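Local coordinates for protein xylulose kinase (Escherichia coli, PDB 2ITM) that catalyses the ATP-dependent phosphorylation of D-xylulose to D-xylulose 5-phosphate, working as a homodimer of the FGGY kinase family, at residues 292-297 against 371-376; 311-316 against 364-369. All coordinates share one frame; numbering follows the deposited sequence.

Contact 1. Residues 292-297 against 371-376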
loop_
_atom_site.group_PDB
_atom_site.type_symbol
_atom_site.label_atom_id
_atom_site.label_comp_id
_atom_site.label_asym_id
_atom_site.label_seq_id
_atom_site.Cartn_x
_atom_site.Cartn_y
_atom_site.Cartn_z
ATOM N N LEU A 292 -2.684 -10.698 -16.936
ATOM C CA LEU A 292 -2.909 -11.029 -15.539
ATOM C C LEU A 292 -3.604 -12.382 -15.439
ATOM O O LEU A 292 -4.386 -12.754 -16.297
ATOM C CB LEU A 292 -3.693 -9.936 -14.804
ATOM C CG LEU A 292 -3.004 -8.601 -14.564
ATOM C CD1 LEU A 292 -4.008 -7.501 -14.513
ATOM C CD2 LEU A 292 -2.152 -8.600 -13.324
ATOM N N SER A 293 -3.292 -13.102 -14.374
ATOM C CA SER A 293 -4.051 -14.272 -13.989
ATOM C C SER A 293 -5.260 -13.830 -13.185
ATOM O O SER A 293 -5.195 -13.725 -11.981
ATOM C CB SER A 293 -3.196 -15.222 -13.156
ATOM O OG SER A 293 -1.956 -15.461 -13.778
ATOM N N ALA A 294 -6.361 -13.574 -13.876
ATOM C CA ALA A 294 -7.585 -13.104 -13.246
ATOM C C ALA A 294 -7.999 -14.094 -12.179
ATOM O O ALA A 294 -8.653 -13.745 -11.205
ATOM C CB ALA A 294 -8.653 -12.988 -14.261
ATOM N N ALA A 295 -7.609 -15.345 -12.382
ATOM C CA ALA A 295 -7.822 -16.406 -11.418
ATOM C C ALA A 295 -7.015 -16.142 -10.154
ATOM O O ALA A 295 -7.555 -16.064 -9.063
ATOM C CB ALA A 295 -7.468 -17.745 -12.008
ATOM N N SER A 296 -5.708 -16.035 -10.331
ATOM C CA SER A 296 -4.827 -15.851 -9.200
ATOM C C SER A 296 -4.971 -14.458 -8.600
ATOM O O SER A 296 -4.349 -14.158 -7.584
ATOM C CB SER A 296 -3.378 -16.149 -9.605
ATOM O OG SER A 296 -2.489 -15.383 -8.812
ATOM N N CYS A 297 -5.806 -13.626 -9.206
ATOM C CA CYS A 297 -6.113 -12.319 -8.638
ATOM C C CYS A 297 -7.374 -12.374 -7.781
ATOM O O CYS A 297 -7.345 -12.039 -6.605
ATOM C CB CYS A 297 -6.248 -11.271 -9.740
ATOM S SG CYS A 297 -4.684 -10.601 -10.345
ATOM N N TYR A 371 -10.271 -3.469 -15.890
ATOM C CA TYR A 371 -9.736 -2.370 -16.677
ATOM C C TYR A 371 -8.428 -2.754 -17.373
ATOM O O TYR A 371 -8.234 -2.461 -18.538
ATOM C CB TYR A 371 -9.524 -1.130 -15.814
ATOM C CG TYR A 371 -10.768 -0.526 -15.203
ATOM C CD1 TYR A 371 -11.992 -0.570 -15.845
ATOM C CD2 TYR A 371 -10.708 0.089 -13.977
ATOM C CE1 TYR A 371 -13.107 -0.026 -15.276
ATOM C CE2 TYR A 371 -11.817 0.635 -13.400
ATOM C CZ TYR A 371 -13.015 0.579 -14.048
ATOM O OH TYR A 371 -14.100 1.136 -13.454
ATOM N N ALA A 372 -7.550 -3.403 -16.618
ATOM C CA ALA A 372 -6.302 -3.938 -17.130
ATOM C C ALA A 372 -6.495 -4.908 -18.299
ATOM O O ALA A 372 -5.890 -4.752 -19.345
ATOM C CB ALA A 372 -5.527 -4.587 -16.021
ATOM N N LEU A 373 -7.358 -5.893 -18.100
ATOM C CA LEU A 373 -7.626 -6.902 -19.103
ATOM C C LEU A 373 -8.170 -6.320 -20.405
ATOM O O LEU A 373 -7.797 -6.746 -21.478
ATOM C CB LEU A 373 -8.566 -7.972 -18.557
ATOM C CG LEU A 373 -8.037 -8.860 -17.427
ATOM C CD1 LEU A 373 -9.097 -9.777 -16.894
ATOM C CD2 LEU A 373 -6.793 -9.620 -17.827
ATOM N N ALA A 374 -9.058 -5.343 -20.292
ATOM C CA ALA A 374 -9.655 -4.694 -21.447
ATOM C C ALA A 374 -8.636 -3.910 -22.262
ATOM O O ALA A 374 -8.636 -3.967 -23.480
ATOM C CB ALA A 374 -10.786 -3.803 -21.021
ATOM N N ASP A 375 -7.776 -3.173 -21.575
ATOM C CA ASP A 375 -6.697 -2.448 -22.218
ATOM C C ASP A 375 -5.772 -3.431 -22.906
ATOM O O ASP A 375 -5.277 -3.176 -23.994
ATOM C CB ASP A 375 -5.908 -1.634 -21.194
ATOM C CG ASP A 375 -6.544 -0.294 -20.882
ATOM O OD1 ASP A 375 -7.333 0.211 -21.701
ATOM O OD2 ASP A 375 -6.300 0.312 -19.837
ATOM N N GLY A 376 -5.541 -4.560 -22.240
ATOM C CA GLY A 376 -4.704 -5.617 -22.770
ATOM C C GLY A 376 -5.213 -6.146 -24.092
ATOM O O GLY A 376 -4.472 -6.267 -25.069
#

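Contact 2. Residues 311-316 against 364-369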
loop_
_atom_site.group_PDB
_atom_site.type_symbol
_atom_site.label_atom_id
_atom_site.label_comp_id
_atom_site.label_asym_id
_atom_site.label_seq_id
_atom_site.Cartn_x
_atom_site.Cartn_y
_atom_site.Cartn_z
ATOM N N PRO A 311 -16.845 -16.439 -4.326
ATOM C CA PRO A 311 -18.203 -15.980 -4.460
ATOM C C PRO A 311 -18.713 -15.242 -3.242
ATOM O O PRO A 311 -19.581 -14.392 -3.387
ATOM C CB PRO A 311 -18.964 -17.285 -4.658
ATOM C CG PRO A 311 -17.990 -18.154 -5.252
ATOM C CD PRO A 311 -16.754 -17.893 -4.473
ATOM N N ALA A 312 -18.185 -15.542 -2.064
ATOM C CA ALA A 312 -18.202 -14.560 -0.993
ATOM C C ALA A 312 -17.808 -13.234 -1.596
ATOM O O ALA A 312 -18.536 -12.258 -1.541
ATOM C CB ALA A 312 -17.269 -14.952 0.096
ATOM N N LEU A 313 -16.633 -13.215 -2.186
ATOM C CA LEU A 313 -16.093 -11.992 -2.722
ATOM C C LEU A 313 -17.095 -11.349 -3.663
ATOM O O LEU A 313 -17.577 -10.263 -3.411
ATOM C CB LEU A 313 -14.792 -12.280 -3.447
ATOM C CG LEU A 313 -14.350 -11.176 -4.380
ATOM C CD1 LEU A 313 -13.697 -10.093 -3.586
ATOM C CD2 LEU A 313 -13.409 -11.722 -5.400
ATOM N N ILE A 314 -17.410 -12.035 -4.745
ATOM C CA ILE A 314 -18.178 -11.423 -5.831
ATOM C C ILE A 314 -19.450 -10.863 -5.247
ATOM O O ILE A 314 -20.080 -9.989 -5.823
ATOM C CB ILE A 314 -18.433 -12.449 -6.937
ATOM C CG1 ILE A 314 -17.786 -12.032 -8.245
ATOM C CG2 ILE A 314 -19.898 -12.614 -7.161
ATOM C CD1 ILE A 314 -16.350 -12.448 -8.356
ATOM N N ALA A 315 -19.827 -11.373 -4.063
ATOM C CA ALA A 315 -21.032 -10.900 -3.407
ATOM C C ALA A 315 -20.780 -9.695 -2.527
ATOM O O ALA A 315 -21.619 -8.811 -2.431
ATOM C CB ALA A 315 -21.673 -12.006 -2.612
ATOM N N ALA A 316 -19.632 -9.660 -1.871
ATOM C CA ALA A 316 -19.292 -8.511 -1.079
ATOM C C ALA A 316 -19.391 -7.269 -1.945
ATOM O O ALA A 316 -19.885 -6.241 -1.517
ATOM C CB ALA A 316 -17.894 -8.659 -0.541
ATOM N N ALA A 364 -13.269 -2.682 -6.045
ATOM C CA ALA A 364 -12.115 -2.061 -6.673
ATOM C C ALA A 364 -11.249 -3.058 -7.439
ATOM O O ALA A 364 -10.873 -2.820 -8.570
ATOM C CB ALA A 364 -11.308 -1.321 -5.666
ATOM N N VAL A 365 -10.963 -4.188 -6.815
ATOM C CA VAL A 365 -10.185 -5.231 -7.436
ATOM C C VAL A 365 -10.786 -5.748 -8.733
ATOM O O VAL A 365 -10.121 -5.791 -9.750
ATOM C CB VAL A 365 -9.889 -6.379 -6.460
ATOM C CG1 VAL A 365 -8.976 -7.377 -7.093
ATOM C CG2 VAL A 365 -9.267 -5.844 -5.206
ATOM N N LEU A 366 -12.056 -6.116 -8.694
ATOM C CA LEU A 366 -12.735 -6.612 -9.875
ATOM C C LEU A 366 -12.658 -5.620 -11.020
ATOM O O LEU A 366 -12.351 -5.978 -12.137
ATOM C CB LEU A 366 -14.192 -6.942 -9.557
ATOM C CG LEU A 366 -14.455 -8.048 -8.538
ATOM C CD1 LEU A 366 -15.929 -8.417 -8.498
ATOM C CD2 LEU A 366 -13.609 -9.245 -8.843
ATOM N N GLU A 367 -12.938 -4.366 -10.715
ATOM C CA GLU A 367 -13.013 -3.349 -11.732
ATOM C C GLU A 367 -11.637 -3.044 -12.304
ATOM O O GLU A 367 -11.491 -2.873 -13.502
ATOM C CB GLU A 367 -13.686 -2.092 -11.194
ATOM C CG GLU A 367 -15.161 -2.287 -10.887
ATOM C CD GLU A 367 -15.863 -1.036 -10.402
ATOM O OE1 GLU A 367 -15.269 -0.259 -9.642
ATOM O OE2 GLU A 367 -17.026 -0.854 -10.776
ATOM N N GLY A 368 -10.635 -2.995 -11.441
ATOM C CA GLY A 368 -9.274 -2.717 -11.861
ATOM C C GLY A 368 -8.602 -3.809 -12.666
ATOM O O GLY A 368 -7.953 -3.551 -13.669
ATOM N N VAL A 369 -8.758 -5.043 -12.223
ATOM C CA VAL A 369 -8.370 -6.166 -13.040
ATOM C C VAL A 369 -9.107 -6.132 -14.371
ATOM O O VAL A 369 -8.512 -6.299 -15.413
ATOM C CB VAL A 369 -8.603 -7.504 -12.329
ATOM C CG1 VAL A 369 -8.300 -8.648 -13.262
ATOM C CG2 VAL A 369 -7.770 -7.597 -11.084
#

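Contact 1. Residues 292-297 against 371-376
Leu292 and Leu373 share a first torsion, CG beside the backbone N and anti to the carbonyl carbon (chi1 -69° and -66°), but Leu292 sets out toward helix 358-381, whereas Leu373 starts to one side and its torsion brings its methyls across. From Leu292 the methyl CD1 reaches the small side chain of Ala372, with CD1 of Leu292 and CB of Ala372 3.6 Å apart. Leu373 answers with both of its methyls. Its CD2 lies 4.3 Å from CB of Leu292, while its CD1 comes 4.2 Å from CB of Ala294, in the first turn of helix 294-304. The nearest backbones, at Leu292 and Leu373, keep their CA atoms 7.2 Å apart, a close approach made where the chain is still extended before that helix. No hydrogen bond crosses, and the 157 Å² buried comes from Leu292, Ala294, Ala372 and Leu373, whose side chains are all apolar. Pro331 touches both Leu292 and Ala372, whereas Leu253 and Trp402 each touch both Ala294 and Leu373. The arrangement packs a strand-to-helix junction, following strand 285-291, against the long helix 358-381 in the C-terminal domain of an FGGY kinase, a member of the actin-like ATPase clan.

Contact 2. Residues 311-316 against 364-369
Helix 310-316 meets helix 358-381 with its nearest CA atoms, those of Ile314 and Leu366, 8.3 Å apart, a spacing bridged by side chains alone. Leu366 carries one side of the contact: its CA-CB bond is directed at the short helix, and its two methyls divide between consecutive residues there. CD1 of Leu366 touches Ile314 at two points, 4.1 Å from CD1 and likewise 4.1 Å from CG1 of Ile314. The two side chains cross at about a right angle. The leucine methyl meets the outer ethyl arm of the isoleucine and not its CG2 branch, since CD1 of Leu366 is 5.9 Å from CG2 of Ile314. The other methyl, CD2 of Leu366, lies 4.2 Å from CD2 of Leu313, whose CA-CB bond also heads for the long helix. Ile314 starts out less directly, and its CG1-CD1 arm covers the remaining distance; its chi1 of -118° is away from a staggered value. With 120 Å² buried and no hydrogen bond across, the evidence is for modest apolar packing, the three closest separations all falling at ordinary carbon-carbon van der Waals distances.

The surroundings extend this patch: Ala301 of helix 294-304 touches Leu313, Leu298 of the same helix touches Leu366, and Met405 of helix 400-410 also reaches Leu366. On the backbone of Leu366, the carbonyl O accepts a hydrogen bond from Trp402 NE1, tying the long helix to helix 400-410. The contact is a helix-helix packing in the C-terminal FGGY domain, where a short peripheral helix lies on the long helix 358-381.

How the contacts relate
Both contacts use helix 358-381, contact 2 through its earlier turns and contact 1 through the turns that follow. Their centres are 12 Å apart and they touch directly, CB of Cys297 lying 4.2 Å from CG2 of Val369. Along the chain, contact 2 is nested within the loop closed by contact 1, and helices 294-304 and 310-316 are consecutive; the long helix thus receives two successive elements of the same domain. Trp402 of helix 400-410 borders both contacts. Neither contact includes a residue of the D-xylulose pocket. In contact 1, the side chain of Leu292 is about 13 Å from the bound D-xylulose.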